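Local structure of DyP-type peroxidase (Pleurotus ostreatus PC15, 6FSK) at residues F34-K46 with A74-L87. The protein is a heme b peroxidase of the dye-decolorizing (DyP) family, which probably uses hydrogen peroxide to oxidise dyes and, at a non-canonical site, manganese(II). The protein carries 1 engineered substitution. Numbering follows the deposited sequence.
Sequences FKANMAHFIPHIK and AVNVSFSHLGLQKL
Phe41, Val75 and Val77 form the apolar centre where helix 34-41 packs on strand 74-80. A chi1 of 178° swings the Phe41 ring away from the backbone N and brings its edge to the strand, CE1 3.8 Å from Val75 CG2 and CE2 3.7 Å from Val77 CB. Ile45 CD1 lies against Val77 CG1, and Ile45 CG1 lies over the rim of one face of the Phe41 ring. Further along, Phe34 puts CZ at the edge of the Phe79 ring, 3.8 Å from Phe79 CE1, while Phe34 CD2 meets Leu87 CD2 at 3.6 Å; Met38 CG lies over one face of the Phe34 ring. Strand 74-80 is the edge strand of the N-terminal ferredoxin-like half and is flanked by 462-472 in the continuous eight-stranded antiparallel sheet. Phe41 and His44 also touch helix 144-156, Met38 and Ile45 helix 475-481. The polar contacts lie at both ends. Lys46 N donates to Val75 O (2.9 Å), which also accepts from Asn76 ND2, above the carbonyl plane. The same ND2 reaches a lone pair of Lys46 O at 3.1 Å, bent to 140° at the hydrogen, while Asn76 OD1 accepts from Asp11 N. A leucine in place of Asn76 would probably leave Lys46 O and Asp11 N without these partners and Val75 O with just the Lys46 N bond of its two. A water bridges His44 O and Val75 N. At the far end, the extended Lys35 chain brings NZ to Leu87 O (3.2 Å), in the carbonyl plane.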
ATOM      1  N   PHE A  34     -12.980 -23.271  15.604  1.00 15.95           N
ATOM      2  CA  PHE A  34     -12.816 -22.009  14.881  1.00 15.81           C
ATOM      3  C   PHE A  34     -13.976 -21.792  13.950  1.00 16.26           C
ATOM      4  O   PHE A  34     -14.592 -20.698  13.917  1.00 15.54           O
ATOM      5  CB  PHE A  34     -11.495 -21.976  14.098  1.00 15.37           C
ATOM      6  CG  PHE A  34     -11.333 -20.712  13.268  1.00 15.03           C
ATOM      7  CD1 PHE A  34     -10.942 -19.556  13.877  1.00 14.86           C
ATOM      8  CD2 PHE A  34     -11.619 -20.691  11.909  1.00 17.04           C
ATOM      9  CE1 PHE A  34     -10.840 -18.369  13.143  1.00 15.48           C
ATOM     10  CE2 PHE A  34     -11.433 -19.557  11.162  1.00 17.06           C
ATOM     11  CZ  PHE A  34     -11.047 -18.392  11.790  1.00 15.54           C
ATOM     12  N   LYS A  35     -14.313 -22.848  13.203  1.00 17.13           N
ATOM     13  CA  LYS A  35     -15.419 -22.695  12.236  1.00 17.65           C
ATOM     14  C   LYS A  35     -16.715 -22.505  12.925  1.00 16.74           C
ATOM     15  O   LYS A  35     -17.518 -21.716  12.533  1.00 18.08           O
ATOM     16  CB  LYS A  35     -15.446 -23.834  11.265  1.00 18.09           C
ATOM     17  CG  LYS A  35     -14.242 -23.961  10.368  1.00 21.05           C
ATOM     18  CD  LYS A  35     -14.447 -25.071   9.365  1.00 24.70           C
ATOM     19  CE  LYS A  35     -13.179 -25.302   8.625  1.00 29.03           C
ATOM     20  NZ  LYS A  35     -13.337 -26.101   7.382  1.00 32.94           N
ATOM     21  N   ALA A  36     -16.949 -23.154  14.090  1.00 16.69           N
ATOM     22  CA  ALA A  36     -18.168 -22.874  14.804  1.00 18.30           C
ATOM     23  C   ALA A  36     -18.197 -21.402  15.318  1.00 17.07           C
ATOM     24  O   ALA A  36     -19.219 -20.732  15.298  1.00 17.60           O
ATOM     25  CB  ALA A  36     -18.313 -23.870  15.976  1.00 18.75           C
ATOM     26  N   ASN A  37     -17.035 -20.889  15.849  1.00 16.56           N
ATOM     27  CA  ASN A  37     -16.978 -19.575  16.358  1.00 17.27           C
ATOM     28  C   ASN A  37     -17.166 -18.481  15.223  1.00 15.61           C
ATOM     29  O   ASN A  37     -17.750 -17.426  15.405  1.00 16.02           O
ATOM     30  CB  ASN A  37     -15.623 -19.339  17.046  1.00 18.40           C
ATOM     31  CG  ASN A  37     -15.418 -20.155  18.289  1.00 17.59           C
ATOM     32  OD1 ASN A  37     -16.365 -20.764  18.877  1.00 21.98           O
ATOM     33  ND2 ASN A  37     -14.204 -20.206  18.718  1.00 14.80           N
ATOM     34  N   MET A  38     -16.691 -18.851  14.054  1.00 15.12           N
ATOM     35  CA  MET A  38     -16.780 -17.998  12.883  1.00 16.32           C
ATOM     36  C   MET A  38     -18.227 -17.655  12.602  1.00 16.32           C
ATOM     37  O   MET A  38     -18.570 -16.549  12.201  1.00 15.54           O
ATOM     38  CB  MET A  38     -16.199 -18.618  11.657  1.00 17.67           C
ATOM     39  CG  MET A  38     -14.698 -18.422  11.532  1.00 18.17           C
ATOM     40  SD  MET A  38     -14.138 -16.721  11.270  1.00 19.60           S
ATOM     41  CE  MET A  38     -14.754 -16.333   9.613  1.00 20.17           C
ATOM     42  N   ALA A  39     -19.129 -18.563  12.879  1.00 18.35           N
ATOM     43  CA  ALA A  39     -20.540 -18.188  12.678  1.00 17.68           C
ATOM     44  C   ALA A  39     -21.066 -17.029  13.437  1.00 19.00           C
ATOM     45  O   ALA A  39     -21.923 -16.290  12.975  1.00 20.59           O
ATOM     46  CB  ALA A  39     -21.408 -19.430  12.924  1.00 21.96           C
ATOM     47  N   HIS A  40     -20.540 -16.832  14.646  1.00 17.82           N
ATOM     48  CA  HIS A  40     -20.864 -15.747  15.445  1.00 18.33           C
ATOM     49  C   HIS A  40     -20.114 -14.485  15.094  1.00 16.31           C
ATOM     50  O   HIS A  40     -20.586 -13.405  15.370  1.00 17.36           O
ATOM     51  CB  HIS A  40     -20.580 -16.097  16.896  1.00 21.13           C
ATOM     52  CG  HIS A  40     -21.537 -17.109  17.408  1.00 25.54           C
ATOM     53  ND1 HIS A  40     -21.220 -18.437  17.526  1.00 31.44           N
ATOM     54  CD2 HIS A  40     -22.859 -16.995  17.686  1.00 29.40           C
ATOM     55  CE1 HIS A  40     -22.291 -19.096  17.942  1.00 29.87           C
ATOM     56  NE2 HIS A  40     -23.297 -18.244  18.029  1.00 30.00           N
ATOM     57  N   PHE A  41     -18.924 -14.637  14.514  1.00 17.77           N
ATOM     58  CA  PHE A  41     -18.105 -13.506  14.082  1.00 16.41           C
ATOM     59  C   PHE A  41     -18.665 -12.844  12.816  1.00 16.35           C
ATOM     60  O   PHE A  41     -18.669 -11.622  12.725  1.00 15.56           O
ATOM     61  CB  PHE A  41     -16.687 -14.001  13.832  1.00 15.60           C
ATOM     62  CG  PHE A  41     -15.701 -12.930  13.329  1.00 15.71           C
ATOM     63  CD1 PHE A  41     -15.691 -11.650  13.833  1.00 18.89           C
ATOM     64  CD2 PHE A  41     -14.837 -13.274  12.364  1.00 19.66           C
ATOM     65  CE1 PHE A  41     -14.765 -10.712  13.382  1.00 19.42           C
ATOM     66  CE2 PHE A  41     -13.882 -12.357  11.921  1.00 18.04           C
ATOM     67  CZ  PHE A  41     -13.925 -11.073  12.402  1.00 16.99           C
ATOM     68  N   ILE A  42     -19.126 -13.626  11.858  1.00 16.97           N
ATOM     69  CA  ILE A  42     -19.441 -13.097  10.545  1.00 16.77           C
ATOM     70  C   ILE A  42     -20.408 -11.919  10.536  1.00 16.25           C
ATOM     71  O   ILE A  42     -20.210 -10.933   9.831  1.00 15.43           O
ATOM     72  CB  ILE A  42     -19.849 -14.256   9.578  1.00 17.69           C
ATOM     73  CG1 ILE A  42     -18.662 -15.096   9.202  1.00 20.06           C
ATOM     74  CG2 ILE A  42     -20.565 -13.697   8.304  1.00 20.10           C
ATOM     75  CD1 ILE A  42     -19.012 -16.477   8.681  1.00 22.11           C
ATOM     76  N   PRO A  43     -21.482 -11.906  11.363  1.00 17.44           N
ATOM     77  CA  PRO A  43     -22.385 -10.762  11.386  1.00 17.41           C
ATOM     78  C   PRO A  43     -21.810  -9.442  11.852  1.00 17.01           C
ATOM     79  O   PRO A  43     -22.437  -8.422  11.645  1.00 20.60           O
ATOM     80  CB  PRO A  43     -23.526 -11.213  12.340  1.00 19.17           C
ATOM     81  CG  PRO A  43     -23.421 -12.627  12.349  1.00 20.63           C
ATOM     82  CD  PRO A  43     -22.000 -13.021  12.166  1.00 19.03           C
ATOM     83  N   HIS A  44     -20.610  -9.457  12.487  1.00 16.56           N
ATOM     84  CA  HIS A  44     -19.874  -8.265  12.832  1.00 16.30           C
ATOM     85  C   HIS A  44     -19.060  -7.631  11.676  1.00 15.22           C
ATOM     86  O   HIS A  44     -18.638  -6.468  11.825  1.00 17.51           O
ATOM     87  CB  HIS A  44     -18.849  -8.609  13.893  1.00 18.19           C
ATOM     88  CG  HIS A  44     -19.428  -8.784  15.254  1.00 23.34           C
ATOM     89  ND1 HIS A  44     -19.896  -9.987  15.736  1.00 27.45           N
ATOM     90  CD2 HIS A  44     -19.623  -7.880  16.232  1.00 25.19           C
ATOM     91  CE1 HIS A  44     -20.385  -9.813  16.957  1.00 23.76           C
ATOM     92  NE2 HIS A  44     -20.206  -8.549  17.295  1.00 28.74           N
ATOM     93  N   ILE A  45     -18.878  -8.337  10.581  1.00 14.33           N
ATOM     94  CA  ILE A  45     -17.938  -7.864   9.507  1.00 14.32           C
ATOM     95  C   ILE A  45     -18.535  -6.716   8.723  1.00 14.36           C
ATOM     96  O   ILE A  45     -19.723  -6.795   8.348  1.00 15.64           O
ATOM     97  CB  ILE A  45     -17.535  -9.016   8.609  1.00 14.32           C
ATOM     98  CG1 ILE A  45     -16.756 -10.024   9.411  1.00 16.49           C
ATOM     99  CG2 ILE A  45     -16.690  -8.563   7.394  1.00 13.65           C
ATOM    100  CD1 ILE A  45     -16.474 -11.306   8.717  1.00 21.65           C
ATOM    101  N   LYS A  46     -17.779  -5.629   8.549  1.00 12.04           N
ATOM    102  CA  LYS A  46     -18.279  -4.491   7.785  1.00 13.17           C
ATOM    103  C   LYS A  46     -18.233  -4.769   6.283  1.00 13.83           C
ATOM    104  O   LYS A  46     -17.189  -5.184   5.723  1.00 13.82           O
ATOM    105  CB  LYS A  46     -17.400  -3.295   8.073  1.00 14.13           C
ATOM    106  CG  LYS A  46     -17.805  -1.971   7.443  1.00 14.23           C
ATOM    107  CD  LYS A  46     -19.179  -1.454   7.878  1.00 18.78           C
ATOM    108  CE  LYS A  46     -19.331  -1.240   9.361  1.00 19.25           C
ATOM    109  NZ  LYS A  46     -20.727  -0.748   9.813  1.00 21.60           N
ATOM    110  N   ALA A  74     -15.194  -0.777  13.095  1.00 14.13           N
ATOM    111  CA  ALA A  74     -15.508  -1.694  12.024  1.00 12.86           C
ATOM    112  C   ALA A  74     -14.459  -2.762  11.911  1.00 15.34           C
ATOM    113  O   ALA A  74     -13.271  -2.502  12.178  1.00 13.17           O
ATOM    114  CB  ALA A  74     -15.581  -0.962  10.727  1.00 13.76           C
ATOM    115  N   VAL A  75     -14.880  -3.937  11.455  1.00 13.66           N
ATOM    116  CA  VAL A  75     -13.969  -5.084  11.469  1.00 13.51           C
ATOM    117  C   VAL A  75     -13.983  -5.811  10.158  1.00 12.30           C
ATOM    118  O   VAL A  75     -15.063  -5.980   9.510  1.00 12.09           O
ATOM    119  CB  VAL A  75     -14.343  -6.079  12.603  1.00 17.90           C
ATOM    120  CG1 VAL A  75     -15.705  -6.629  12.417  1.00 20.96           C
ATOM    121  CG2 VAL A  75     -13.373  -7.236  12.702  1.00 17.68           C
ATOM    122  N   ASN A  76     -12.819  -6.253   9.721  1.00 11.37           N
ATOM    123  CA  ASN A  76     -12.666  -7.106   8.530  1.00 11.06           C
ATOM    124  C   ASN A  76     -11.720  -8.264   8.919  1.00 11.13           C
ATOM    125  O   ASN A  76     -11.089  -8.285  10.017  1.00 11.15           O
ATOM    126  CB  ASN A  76     -12.042  -6.362   7.322  1.00 11.62           C
ATOM    127  CG  ASN A  76     -13.059  -5.702   6.382  1.00 12.26           C
ATOM    128  OD1 ASN A  76     -12.681  -5.381   5.251  1.00 13.12           O
ATOM    129  ND2 ASN A  76     -14.321  -5.508   6.814  1.00 12.34           N
ATOM    130  N   VAL A  77     -11.601  -9.267   8.053  1.00 10.38           N
ATOM    131  CA  VAL A  77     -10.853 -10.480   8.317  1.00 10.68           C
ATOM    132  C   VAL A  77     -10.183 -10.993   7.050  1.00 11.67           C
ATOM    133  O   VAL A  77     -10.796 -10.896   5.957  1.00 11.25           O
ATOM    134  CB  VAL A  77     -11.701 -11.631   8.965  1.00 11.31           C
ATOM    135  CG1 VAL A  77     -12.733 -12.187   7.947  1.00 11.95           C
ATOM    136  CG2 VAL A  77     -10.797 -12.761   9.457  1.00 12.17           C
ATOM    137  N   SER A  78      -8.971 -11.564   7.113  1.00 10.47           N
ATOM    138  CA  SER A  78      -8.283 -12.006   5.931  1.00 10.32           C
ATOM    139  C   SER A  78      -7.412 -13.194   6.297  1.00 10.81           C
ATOM    140  O   SER A  78      -6.987 -13.283   7.453  1.00 11.24           O
ATOM    141  CB  SER A  78      -7.519 -10.815   5.334  1.00 10.79           C
ATOM    142  OG  SER A  78      -7.191 -10.936   3.969  1.00 12.03           O
ATOM    143  N   PHE A  79      -7.222 -14.099   5.364  1.00 10.78           N
ATOM    144  CA  PHE A  79      -6.561 -15.360   5.645  1.00 11.06           C
ATOM    145  C   PHE A  79      -5.386 -15.602   4.759  1.00 10.86           C
ATOM    146  O   PHE A  79      -5.434 -15.396   3.509  1.00 10.73           O
ATOM    147  CB  PHE A  79      -7.550 -16.549   5.443  1.00 11.43           C
ATOM    148  CG  PHE A  79      -8.634 -16.586   6.432  1.00 11.14           C
ATOM    149  CD1 PHE A  79      -8.452 -17.245   7.639  1.00 13.13           C
ATOM    150  CD2 PHE A  79      -9.799 -15.915   6.211  1.00 12.24           C
ATOM    151  CE1 PHE A  79      -9.437 -17.233   8.602  1.00 11.80           C
ATOM    152  CE2 PHE A  79     -10.831 -15.909   7.158  1.00 13.47           C
ATOM    153  CZ  PHE A  79     -10.613 -16.552   8.381  1.00 13.67           C
ATOM    154  N   SER A  80      -4.285 -16.115   5.351  1.00  9.74           N
ATOM    155  CA  SER A  80      -3.141 -16.446   4.551  1.00 10.06           C
ATOM    156  C   SER A  80      -3.245 -17.820   3.918  1.00 10.12           C
ATOM    157  O   SER A  80      -4.111 -18.597   4.252  1.00 10.69           O
ATOM    158  CB  SER A  80      -1.867 -16.429   5.427  1.00 11.34           C
ATOM    159  OG  SER A  80      -1.920 -17.569   6.333  1.00 10.51           O
ATOM    160  N   HIS A  81      -2.290 -18.143   3.052  1.00 11.78           N
ATOM    161  CA  HIS A  81      -2.286 -19.465   2.440  1.00 11.46           C
ATOM    162  C   HIS A  81      -2.074 -20.520   3.484  1.00 12.19           C
ATOM    163  O   HIS A  81      -2.775 -21.518   3.491  1.00 13.60           O
ATOM    164  CB  HIS A  81      -1.244 -19.544   1.391  1.00 13.34           C
ATOM    165  CG  HIS A  81      -1.070 -20.939   0.845  1.00 16.71           C
ATOM    166  ND1 HIS A  81      -1.957 -21.517  -0.032  1.00 22.46           N
ATOM    167  CD2 HIS A  81      -0.135 -21.860   1.106  1.00 17.63           C
ATOM    168  CE1 HIS A  81      -1.545 -22.741  -0.336  1.00 20.33           C
ATOM    169  NE2 HIS A  81      -0.425 -22.966   0.323  1.00 19.93           N
ATOM    170  N   LEU A  82      -1.210 -20.220   4.433  1.00 13.00           N
ATOM    171  CA  LEU A  82      -1.030 -21.175   5.535  1.00 15.37           C
ATOM    172  C   LEU A  82      -2.321 -21.362   6.290  1.00 13.92           C
ATOM    173  O   LEU A  82      -2.639 -22.465   6.814  1.00 14.76           O
ATOM    174  CB  LEU A  82       0.063 -20.681   6.471  1.00 18.40           C
ATOM    175  CG  LEU A  82       1.459 -20.687   5.855  1.00 24.41           C
ATOM    176  CD1 LEU A  82       2.385 -19.759   6.600  1.00 29.68           C
ATOM    177  CD2 LEU A  82       2.049 -22.086   5.768  1.00 29.92           C
ATOM    178  N   GLY A  83      -3.068 -20.324   6.514  1.00 12.49           N
ATOM    179  CA  GLY A  83      -4.311 -20.455   7.211  1.00 12.30           C
ATOM    180  C   GLY A  83      -5.384 -21.233   6.457  1.00 12.75           C
ATOM    181  O   GLY A  83      -6.132 -22.042   7.042  1.00 14.30           O
ATOM    182  N   LEU A  84      -5.468 -20.984   5.161  1.00 12.46           N
ATOM    183  CA  LEU A  84      -6.331 -21.796   4.302  1.00 13.49           C
ATOM    184  C   LEU A  84      -5.985 -23.253   4.411  1.00 16.05           C
ATOM    185  O   LEU A  84      -6.892 -24.079   4.624  1.00 16.66           O
ATOM    186  CB  LEU A  84      -6.319 -21.316   2.831  1.00 14.23           C
ATOM    187  CG  LEU A  84      -6.885 -19.864   2.654  1.00 14.08           C
ATOM    188  CD1 LEU A  84      -6.757 -19.611   1.142  1.00 15.82           C
ATOM    189  CD2 LEU A  84      -8.256 -19.653   3.163  1.00 15.62           C
ATOM    190  N   GLN A  85      -4.709 -23.565   4.282  1.00 16.34           N
ATOM    191  CA  GLN A  85      -4.261 -24.965   4.444  1.00 18.63           C
ATOM    192  C   GLN A  85      -4.670 -25.532   5.819  1.00 19.65           C
ATOM    193  O   GLN A  85      -5.188 -26.697   5.932  1.00 20.12           O
ATOM    194  CB  GLN A  85      -2.788 -25.057   4.280  1.00 21.19           C
ATOM    195  CG  GLN A  85      -2.247 -24.719   2.864  1.00 28.77           C
ATOM    196  CD  GLN A  85      -2.257 -25.880   1.867  1.00 38.82           C
ATOM    197  OE1 GLN A  85      -3.155 -26.010   1.007  1.00 44.83           O
ATOM    198  NE2 GLN A  85      -1.243 -26.723   1.971  1.00 35.73           N
ATOM    199  N   LYS A  86      -4.476 -24.771   6.884  1.00 15.76           N
ATOM    200  CA  LYS A  86      -4.798 -25.291   8.224  1.00 17.21           C
ATOM    201  C   LYS A  86      -6.275 -25.597   8.287  1.00 18.64           C
ATOM    202  O   LYS A  86      -6.691 -26.580   8.922  1.00 18.42           O
ATOM    203  CB  LYS A  86      -4.443 -24.241   9.294  1.00 18.38           C
ATOM    204  CG  LYS A  86      -4.860 -24.570  10.707  1.00 19.71           C
ATOM    205  CD  LYS A  86      -3.998 -25.715  11.256  1.00 20.47           C
ATOM    206  CE  LYS A  86      -4.422 -26.023  12.690  1.00 21.26           C
ATOM    207  NZ  LYS A  86      -3.493 -27.091  13.172  1.00 25.12           N
ATOM    208  N   LEU A  87      -7.116 -24.818   7.634  1.00 16.21           N
ATOM    209  CA  LEU A  87      -8.543 -24.967   7.680  1.00 17.56           C
ATOM    210  C   LEU A  87      -9.065 -26.086   6.680  1.00 17.07           C
ATOM    211  O   LEU A  87     -10.246 -26.280   6.625  1.00 23.14           O
ATOM    212  CB  LEU A  87      -9.250 -23.624   7.382  1.00 18.87           C
ATOM    213  CG  LEU A  87      -9.074 -22.496   8.410  1.00 20.03           C
ATOM    214  CD1 LEU A  87      -9.600 -21.158   7.939  1.00 20.68           C
ATOM    215  CD2 LEU A  87      -9.752 -22.841   9.718  1.00 20.16           C
TER
HETATM  216  O   HOH W   1     -17.748  -3.974  11.359  1.00 14.59           O